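Long-range contact in putative drug/sodium antiporter (PDB 4Z3N), which belongs to the MATE family of membrane transporters and transports the genotoxin colibactin, probably as an antiporter: residues L112-I117 with K251-F256. Residues are numbered along the deposited sequence; the frame is centred on the assembly and turned at random.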
loop_
_atom_site.group_PDB
_atom_site.type_symbol
_atom_site.label_atom_id
_atom_site.label_comp_id
_atom_site.label_asym_id
_atom_site.label_seq_id
_atom_site.Cartn_x
_atom_site.Cartn_y
_atom_site.Cartn_z
ATOM N N LEU A 112 -17.405 13.247 2.842
ATOM C CA LEU A 112 -16.197 14.065 2.815
ATOM C C LEU A 112 -16.026 14.673 4.203
ATOM O O LEU A 112 -14.943 14.625 4.805
ATOM C CB LEU A 112 -16.287 15.146 1.735
ATOM C CG LEU A 112 -15.339 16.341 1.830
ATOM C CD1 LEU A 112 -13.911 15.885 1.935
ATOM C CD2 LEU A 112 -15.498 17.229 0.617
ATOM N N SER A 113 -17.125 15.207 4.722
ATOM C CA SER A 113 -17.138 15.773 6.058
ATOM C C SER A 113 -16.596 14.787 7.085
ATOM O O SER A 113 -15.593 15.065 7.745
ATOM C CB SER A 113 -18.549 16.214 6.422
ATOM O OG SER A 113 -18.925 17.284 5.589
ATOM N N VAL A 114 -17.285 13.655 7.225
ATOM C CA VAL A 114 -16.870 12.579 8.114
ATOM C C VAL A 114 -15.464 12.084 7.779
ATOM O O VAL A 114 -14.710 11.695 8.671
ATOM C CB VAL A 114 -17.865 11.407 8.060
ATOM C CG1 VAL A 114 -17.203 10.100 8.479
ATOM C CG2 VAL A 114 -19.060 11.700 8.934
ATOM N N GLY A 115 -15.103 12.130 6.502
ATOM C CA GLY A 115 -13.750 11.801 6.080
ATOM C C GLY A 115 -12.710 12.744 6.673
ATOM O O GLY A 115 -11.688 12.324 7.204
ATOM N N ILE A 116 -12.990 14.036 6.592
ATOM C CA ILE A 116 -12.095 15.050 7.126
ATOM C C ILE A 116 -11.988 14.974 8.654
ATOM O O ILE A 116 -10.877 15.050 9.209
ATOM C CB ILE A 116 -12.556 16.455 6.677
ATOM C CG1 ILE A 116 -12.219 16.647 5.198
ATOM C CG2 ILE A 116 -11.886 17.554 7.499
ATOM C CD1 ILE A 116 -12.899 17.830 4.561
ATOM N N ILE A 117 -13.129 14.810 9.326
ATOM C CA ILE A 117 -13.178 14.751 10.791
ATOM C C ILE A 117 -12.395 13.555 11.337
ATOM O O ILE A 117 -11.679 13.657 12.340
ATOM C CB ILE A 117 -14.635 14.675 11.303
ATOM C CG1 ILE A 117 -15.336 16.023 11.117
ATOM C CG2 ILE A 117 -14.690 14.245 12.773
ATOM C CD1 ILE A 117 -16.757 16.049 11.618
ATOM N N LYS A 251 -23.578 5.620 12.651
ATOM C CA LYS A 251 -23.607 4.545 11.661
ATOM C C LYS A 251 -22.576 4.839 10.575
ATOM O O LYS A 251 -21.863 3.943 10.110
ATOM C CB LYS A 251 -25.005 4.363 11.046
ATOM C CG LYS A 251 -25.378 5.383 9.963
ATOM C CD LYS A 251 -26.423 4.830 8.991
ATOM C CE LYS A 251 -27.332 5.933 8.422
ATOM N NZ LYS A 251 -26.598 6.901 7.561
ATOM N N ILE A 252 -22.485 6.104 10.187
ATOM C CA ILE A 252 -21.652 6.476 9.056
ATOM C C ILE A 252 -20.166 6.614 9.439
ATOM O O ILE A 252 -19.294 6.405 8.602
ATOM C CB ILE A 252 -22.153 7.776 8.416
ATOM C CG1 ILE A 252 -21.536 7.945 7.033
ATOM C CG2 ILE A 252 -21.880 8.970 9.334
ATOM C CD1 ILE A 252 -22.019 9.155 6.319
ATOM N N TYR A 253 -19.885 6.975 10.688
ATOM C CA TYR A 253 -18.535 6.872 11.224
ATOM C C TYR A 253 -18.131 5.409 11.284
ATOM O O TYR A 253 -16.987 5.057 11.003
ATOM C CB TYR A 253 -18.429 7.515 12.616
ATOM C CG TYR A 253 -18.377 9.019 12.539
ATOM C CD1 TYR A 253 -17.168 9.675 12.352
ATOM C CD2 TYR A 253 -19.537 9.784 12.602
ATOM C CE1 TYR A 253 -17.111 11.052 12.249
ATOM C CE2 TYR A 253 -19.494 11.162 12.497
ATOM C CZ TYR A 253 -18.275 11.792 12.322
ATOM O OH TYR A 253 -18.209 13.165 12.221
ATOM N N ARG A 254 -19.086 4.560 11.640
ATOM C CA ARG A 254 -18.853 3.130 11.741
ATOM C C ARG A 254 -18.525 2.508 10.374
ATOM O O ARG A 254 -17.561 1.756 10.240
ATOM C CB ARG A 254 -20.080 2.461 12.367
ATOM C CG ARG A 254 -20.008 0.949 12.507
ATOM C CD ARG A 254 -21.075 0.510 13.470
ATOM N NE ARG A 254 -21.329 -0.924 13.468
ATOM C CZ ARG A 254 -22.347 -1.489 14.114
ATOM N NH1 ARG A 254 -23.192 -0.730 14.803
ATOM N NH2 ARG A 254 -22.526 -2.808 14.077
ATOM N N GLU A 255 -19.323 2.832 9.365
ATOM C CA GLU A 255 -19.109 2.295 8.037
ATOM C C GLU A 255 -17.740 2.715 7.482
ATOM O O GLU A 255 -17.032 1.913 6.861
ATOM C CB GLU A 255 -20.231 2.751 7.103
ATOM C CG GLU A 255 -20.076 2.293 5.659
ATOM C CD GLU A 255 -20.006 0.772 5.515
ATOM O OE1 GLU A 255 -21.074 0.122 5.620
ATOM O OE2 GLU A 255 -18.888 0.236 5.286
ATOM N N PHE A 256 -17.376 3.971 7.721
ATOM C CA PHE A 256 -16.117 4.527 7.255
ATOM C C PHE A 256 -14.954 3.924 8.056
ATOM O O PHE A 256 -13.900 3.588 7.496
ATOM C CB PHE A 256 -16.139 6.051 7.393
ATOM C CG PHE A 256 -14.994 6.756 6.714
ATOM C CD1 PHE A 256 -13.675 6.515 7.089
ATOM C CD2 PHE A 256 -15.241 7.692 5.719
ATOM C CE1 PHE A 256 -12.618 7.166 6.461
ATOM C CE2 PHE A 256 -14.193 8.350 5.087
ATOM C CZ PHE A 256 -12.874 8.081 5.457
#
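Val114 packs against Tyr253, Ile252 and Phe256 where two helices of the MATE fold meet: helix 107-132, from the first MatE region, and the beginning of helix 250-284. The axes of the two short segments approach to 10.4 Å and cross at -68°, so side chains bridge most of the gap. On the buried side, Val114 is held by both its methyls. With CG1 roughly anti to the backbone N (chi1 156°), CG2 falls anti to the carbonyl carbon and lies over one face of the Tyr253 ring in a CH-pi contact, 3.8 Å from its centroid and offset toward the hydroxyl-bearing rim. The same methyl rests 3.9 Å from Ile252 CG2, while CG1 touches Tyr253 CE1 and CD1 at 3.9 Å and reaches to 4.2 Å from Phe256 CD2. Beside it Gly115 presents bare backbone, and the Phe256 ring comes in obliquely, with CE2 3.6 Å from Gly115 CA. Ile118, one turn on from Val114, also touches Phe256 and Tyr253, and Met92 and Leu95 of helix 75-101 also touch Phe256, extending the apolar packing. The other side is looser and more open to solvent. There the exposed Ile117 meets only the outer end of the Tyr253 ring, the two side chains crossing at about a right angle. Its CG2 sits at the ring edge, near the ring plane, 4.0 Å from Tyr253 CE1, and its CD1 lies against Tyr253 OH.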